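Side-chain contacts in aminodeoxyfutalosine deaminase (Deinococcus radiodurans, PDB 2IMR), which catalyses the zinc-dependent deamination of aminodeoxyfutalosine to futalosine, a step in menaquinone biosynthesis: residues D160-L163 with A164-D167; L201-P204 with G205-L208; P281-T284 with P285-L289. All coordinates share one frame; numbering follows the deposited sequence.

All three contacts lie in the amidohydrolase barrel and follow one another along the chain. Interactions 1 and 2 are neighbours, their centres about 9 Å apart. The first runs from helix 156-163 into the loop before strand 170-176; the second turns from the loop after helix 184-199 into strand 206-212, next to 170-176 in one parallel sheet. R203 probably donates from NH2 to the backbone O of R165, tying the two loops together. Interaction 3 is about 38 Å from interaction 1, on the opposite side of the chain's centre, and 34 Å from interaction 2, centre to centre. The first two thus serve successive helix-to-strand loops; the third caps helix 285-292 elsewhere in the barrel.

Interaction 1: D160-L163 with A164-D167; sequences DALL and ARED
L162 and R165 meet between the C-terminal part of helix 156-163 and the loop after it, which leads to strand 170-176, one of the helix-to-strand connections of the amidohydrolase barrel. Packing is closest along the backbone. R165 N donates to L162 O at 2.9 Å with a nearly straight N-H (162°), while A164 N makes a longer and more bent bond, 3.2 Å, to A161 O. The R165 side chain then folds back over the same backbone: its CB is 3.3 Å from L162 O, and chi1 of -69° swings CG to 3.6 Å from the carbonyl oxygens of both A161 and L162, so the aliphatic base of the arginine lies over these two carbonyls. L162 and L163 themselves turn inward to L172 of strand 170-176, and between the two side chains proper L162 CD2 touches R165 CG only loosely.

The other side is more open. A164 is exposed, its methyl resting near A161 O, and water 1 donates to L163 O and, weakly, to R165 O, bridging the two carbonyls. Farther out, bends at chi2 and chi3 carry the R165 guanidinium away from the helix to the carboxylate of D167. NH2 also salt-bridges D139 and NH1 bonds Q135, both of helix 130-143, which together hold its rotation; T142 of that helix bonds to D167 OD2. R165 grips D167 in a side-on, two-nitrogen salt bridge with both carboxylate oxygens near the guanidinium plane, each using its syn lone pair: R165 NE reaches D167 OD1 at 2.8 Å, and R165 NH2 reaches D167 OD2 at 2.7 Å.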
# COMPACT_ATOMS: atom_id res chain seq x y z
N ASP A 160 -0.76 -15.43 -13.09
CA ASP A 160 -0.06 -16.68 -13.38
C ASP A 160 1.45 -16.44 -13.41
O ASP A 160 2.22 -17.19 -12.81
CB ASP A 160 -0.48 -17.25 -14.74
CG ASP A 160 -1.91 -17.77 -14.75
OD1 ASP A 160 -2.40 -18.22 -13.69
OD2 ASP A 160 -2.54 -17.76 -15.83
N ALA A 161 1.87 -15.38 -14.09
CA ALA A 161 3.28 -15.05 -14.22
C ALA A 161 3.94 -14.60 -12.91
O ALA A 161 5.01 -15.09 -12.55
CB ALA A 161 3.47 -13.98 -15.28
N LEU A 162 3.31 -13.67 -12.21
CA LEU A 162 3.88 -13.16 -10.97
C LEU A 162 3.93 -14.19 -9.86
O LEU A 162 4.88 -14.24 -9.07
CB LEU A 162 3.10 -11.93 -10.50
CG LEU A 162 3.09 -10.76 -11.49
CD1 LEU A 162 2.35 -9.58 -10.89
CD2 LEU A 162 4.53 -10.36 -11.83
N LEU A 163 2.91 -15.04 -9.80
CA LEU A 163 2.85 -16.07 -8.78
C LEU A 163 4.07 -16.99 -8.91
O LEU A 163 4.50 -17.60 -7.93
CB LEU A 163 1.54 -16.84 -8.94
CG LEU A 163 0.83 -17.39 -7.70
CD1 LEU A 163 0.85 -16.37 -6.56
CD2 LEU A 163 -0.60 -17.75 -8.09
N ALA A 164 4.63 -17.07 -10.11
CA ALA A 164 5.79 -17.93 -10.37
C ALA A 164 7.14 -17.24 -10.19
O ALA A 164 8.19 -17.85 -10.39
CB ALA A 164 5.69 -18.51 -11.78
N ARG A 165 7.12 -15.96 -9.82
CA ARG A 165 8.36 -15.21 -9.62
C ARG A 165 8.99 -15.59 -8.28
O ARG A 165 8.51 -15.21 -7.22
CB ARG A 165 8.08 -13.70 -9.64
CG ARG A 165 7.68 -13.15 -11.00
CD ARG A 165 8.87 -12.97 -11.94
NE ARG A 165 9.85 -12.04 -11.39
CZ ARG A 165 10.33 -10.98 -12.04
NH1 ARG A 165 9.92 -10.71 -13.27
NH2 ARG A 165 11.23 -10.19 -11.46
N GLU A 166 10.09 -16.33 -8.34
CA GLU A 166 10.78 -16.77 -7.14
C GLU A 166 11.47 -15.63 -6.40
O GLU A 166 11.81 -15.76 -5.22
CB GLU A 166 11.82 -17.84 -7.50
CG GLU A 166 11.23 -19.08 -8.14
CD GLU A 166 12.29 -20.11 -8.51
OE1 GLU A 166 13.01 -20.57 -7.60
OE2 GLU A 166 12.40 -20.45 -9.71
N ASP A 167 11.65 -14.50 -7.08
CA ASP A 167 12.32 -13.35 -6.48
C ASP A 167 11.41 -12.36 -5.74
O ASP A 167 11.90 -11.48 -5.02
CB ASP A 167 13.12 -12.60 -7.56
CG ASP A 167 12.24 -12.09 -8.69
OD1 ASP A 167 11.35 -12.84 -9.13
OD2 ASP A 167 12.45 -10.95 -9.14
O HOH W 1 7.20 -18.05 -6.72

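Interaction 2: L201-P204 with G205-L208; sequences LERP and GLRL
R203 and L206 close a type II beta turn with P204 and G205 at its corners, leading into strand 206-212 of the barrel. The backbone part is a single antiparallel bridge, a hydrogen-bonded pair in which L206 N donates to R203 O at 3.1 Å. G205 has a positive phi (104°), and a CB there would collide with P204 O. R207 pairs by its backbone with G170 and L172 of strand 170-176 and bonds T171 through NE.

Among the polar side-chain bonds, E202 reaches the strand. Its extended chain, CG anti to N at chi1 157°, stretches across, and OE1 takes the amide N of L208 at 2.9 Å in a nearly straight bond (176°), met on the anti side and somewhat out of the carboxylate plane. Water 2 donates both to E202 OE1 and to L208 O, so the carboxylate meets L208 N directly and L208 O through the water. R199 holds the other oxygen, OE2, in a salt bridge. R203 bends back at chi2 to curl over the turn, and its NH1 donates to P204 O at 3.1 Å, with that oxygen lying in the guanidinium plane; NH2 goes to the R165 and L168 carbonyls.

Van der Waals contact falls to L206, whose CB lies over the centre of one face of the R203 guanidinium, 3.6 Å from CZ. L208 packs against L195 and W198 of helix 184-199.

Chemically, loop side chains supply polar groups to main-chain atoms of turn and strand, and the R199 salt bridge probably helps keep the E202 carboxylate ionised as an acceptor.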
# COMPACT_ATOMS: atom_id res chain seq x y z
N LEU A 201 -1.03 -22.91 -5.90
CA LEU A 201 0.28 -22.55 -6.44
C LEU A 201 1.04 -21.62 -5.51
O LEU A 201 2.23 -21.38 -5.69
CB LEU A 201 0.10 -21.89 -7.81
CG LEU A 201 -0.70 -22.73 -8.80
CD1 LEU A 201 -0.80 -21.99 -10.13
CD2 LEU A 201 -0.03 -24.08 -8.99
N GLU A 202 0.33 -21.10 -4.52
CA GLU A 202 0.90 -20.19 -3.54
C GLU A 202 2.02 -20.85 -2.74
O GLU A 202 1.91 -22.01 -2.34
CB GLU A 202 -0.24 -19.73 -2.62
CG GLU A 202 0.14 -19.24 -1.25
CD GLU A 202 -1.09 -18.88 -0.45
OE1 GLU A 202 -1.77 -17.91 -0.83
OE2 GLU A 202 -1.38 -19.57 0.56
N ARG A 203 3.12 -20.13 -2.54
CA ARG A 203 4.25 -20.66 -1.78
C ARG A 203 4.66 -19.73 -0.64
O ARG A 203 4.23 -18.58 -0.58
CB ARG A 203 5.44 -20.95 -2.70
CG ARG A 203 5.86 -19.81 -3.62
CD ARG A 203 6.81 -18.83 -2.95
NE ARG A 203 7.36 -17.89 -3.91
CZ ARG A 203 8.14 -16.86 -3.59
NH1 ARG A 203 8.47 -16.63 -2.33
NH2 ARG A 203 8.60 -16.05 -4.54
N PRO A 204 5.49 -20.23 0.29
CA PRO A 204 5.96 -19.42 1.42
C PRO A 204 6.65 -18.13 0.98
O PRO A 204 7.62 -18.16 0.23
CB PRO A 204 6.92 -20.36 2.14
CG PRO A 204 6.34 -21.72 1.85
CD PRO A 204 6.01 -21.61 0.38
N GLY A 205 6.13 -17.00 1.45
CA GLY A 205 6.74 -15.72 1.10
C GLY A 205 5.97 -14.92 0.07
O GLY A 205 6.15 -13.71 -0.02
N LEU A 206 5.14 -15.59 -0.72
CA LEU A 206 4.35 -14.92 -1.75
C LEU A 206 2.95 -15.52 -1.71
O LEU A 206 2.70 -16.59 -2.25
CB LEU A 206 4.97 -15.15 -3.13
CG LEU A 206 4.41 -14.33 -4.30
CD1 LEU A 206 4.58 -12.84 -4.02
CD2 LEU A 206 5.14 -14.72 -5.59
N ARG A 207 2.03 -14.81 -1.06
CA ARG A 207 0.67 -15.29 -0.90
C ARG A 207 -0.38 -14.60 -1.76
O ARG A 207 -0.18 -13.48 -2.25
CB ARG A 207 0.26 -15.17 0.57
CG ARG A 207 0.28 -13.74 1.05
CD ARG A 207 -0.09 -13.62 2.52
NE ARG A 207 -0.20 -12.22 2.88
CZ ARG A 207 -0.49 -11.77 4.10
NH1 ARG A 207 -0.70 -12.63 5.09
NH2 ARG A 207 -0.58 -10.47 4.32
N LEU A 208 -1.50 -15.29 -1.94
CA LEU A 208 -2.60 -14.79 -2.74
C LEU A 208 -3.54 -13.95 -1.87
O LEU A 208 -3.79 -14.29 -0.71
CB LEU A 208 -3.38 -15.96 -3.34
CG LEU A 208 -4.64 -15.60 -4.14
CD1 LEU A 208 -4.24 -14.82 -5.39
CD2 LEU A 208 -5.37 -16.88 -4.52
O HOH W 2 -3.26 -16.30 0.93

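Interaction 3: P281-T284 with P285-L289; sequences PDLT and PVRYL
T284 stands at the N-cap of helix 285-292, its extended backbone giving way at P285 to helical angles, and its carbonyl O accepts from Y288 N at 2.9 Å to close the first turn.

The side chain does the capping. OG1 of T284, set between the backbone N and the carbonyl carbon (chi1 75°), points into the turn and accepts from R287 N at 2.9 Å, with a nearly straight N-H (171°). The same oxygen is hydrogen-bonded to D311 of helix 309-318, so the hydroxyl links two helices. The backbone N of T284, by contrast, is buried here and has no partner in the model.

R287 reaches back past the cap. CG is anti to N and the chain stays extended to NE, which brings NH1 to D282 at two points, the backbone O and OD2, each at 3.0 Å. Both hydrogen bonds are weak and bent, and the one to OD2 belongs to a salt bridge whose carboxylate and guanidinium planes stand 50° apart. NE of R287 has a firmer partner in E291, one turn on. On the apolar side, L283 CD1 lies against Y288 CB at 4.2 Å, and both side chains touch I275 of helix 271-275.

The chemistry thus divides the work: the threonine hydroxyl gives R287 N a well-aligned acceptor at the start of the helix, while the R287 side chain, shared between E291 and D282, ties the preceding loop to the helix more loosely.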
# COMPACT_ATOMS: atom_id res chain seq x y z
N PRO A 281 -26.39 12.68 4.58
CA PRO A 281 -25.47 13.59 5.27
C PRO A 281 -24.51 12.94 6.26
O PRO A 281 -23.37 13.37 6.40
CB PRO A 281 -26.42 14.56 5.97
CG PRO A 281 -27.58 14.62 5.04
CD PRO A 281 -27.78 13.16 4.70
N ASP A 282 -24.98 11.91 6.94
CA ASP A 282 -24.18 11.23 7.94
C ASP A 282 -23.46 9.98 7.43
O ASP A 282 -22.87 9.24 8.21
CB ASP A 282 -25.07 10.87 9.13
CG ASP A 282 -26.27 10.03 8.71
OD1 ASP A 282 -26.72 10.17 7.56
OD2 ASP A 282 -26.76 9.23 9.55
N LEU A 283 -23.51 9.75 6.13
CA LEU A 283 -22.86 8.57 5.56
C LEU A 283 -21.49 8.89 4.96
O LEU A 283 -21.24 10.00 4.50
CB LEU A 283 -23.74 7.94 4.49
CG LEU A 283 -23.28 6.60 3.90
CD1 LEU A 283 -23.32 5.51 4.97
CD2 LEU A 283 -24.16 6.22 2.72
N THR A 284 -20.61 7.90 5.01
CA THR A 284 -19.27 8.03 4.43
C THR A 284 -18.92 6.63 3.93
O THR A 284 -19.47 5.63 4.40
CB THR A 284 -18.19 8.42 5.45
OG1 THR A 284 -17.88 7.28 6.26
CG2 THR A 284 -18.66 9.58 6.33
N PRO A 285 -18.00 6.54 2.97
CA PRO A 285 -17.65 5.20 2.49
C PRO A 285 -17.16 4.29 3.62
O PRO A 285 -17.38 3.08 3.60
CB PRO A 285 -16.59 5.47 1.43
CG PRO A 285 -16.00 6.80 1.85
CD PRO A 285 -17.22 7.57 2.27
N VAL A 286 -16.48 4.87 4.61
CA VAL A 286 -15.98 4.07 5.72
C VAL A 286 -17.12 3.57 6.60
O VAL A 286 -17.15 2.40 6.99
CB VAL A 286 -14.97 4.88 6.57
CG1 VAL A 286 -14.45 4.02 7.72
CG2 VAL A 286 -13.81 5.34 5.69
N ARG A 287 -18.06 4.45 6.92
CA ARG A 287 -19.19 4.05 7.75
C ARG A 287 -19.98 2.98 6.99
O ARG A 287 -20.44 2.00 7.57
CB ARG A 287 -20.10 5.24 8.05
CG ARG A 287 -21.22 4.89 9.02
CD ARG A 287 -22.20 6.03 9.20
NE ARG A 287 -23.42 5.54 9.83
CZ ARG A 287 -24.64 6.03 9.61
NH1 ARG A 287 -24.81 7.04 8.77
NH2 ARG A 287 -25.69 5.49 10.22
N TYR A 288 -20.12 3.17 5.69
CA TYR A 288 -20.80 2.21 4.84
C TYR A 288 -20.20 0.81 5.01
O TYR A 288 -20.91 -0.15 5.29
CB TYR A 288 -20.70 2.64 3.37
CG TYR A 288 -20.93 1.52 2.38
CD1 TYR A 288 -22.14 0.83 2.34
CD2 TYR A 288 -19.92 1.15 1.48
CE1 TYR A 288 -22.34 -0.21 1.43
CE2 TYR A 288 -20.11 0.12 0.57
CZ TYR A 288 -21.33 -0.56 0.55
OH TYR A 288 -21.52 -1.58 -0.35
N LEU A 289 -18.88 0.70 4.84
CA LEU A 289 -18.21 -0.60 4.98
C LEU A 289 -18.31 -1.16 6.39
O LEU A 289 -18.46 -2.37 6.58
CB LEU A 289 -16.73 -0.48 4.60
CG LEU A 289 -16.43 -0.20 3.13
CD1 LEU A 289 -14.92 0.02 2.95
CD2 LEU A 289 -16.92 -1.36 2.29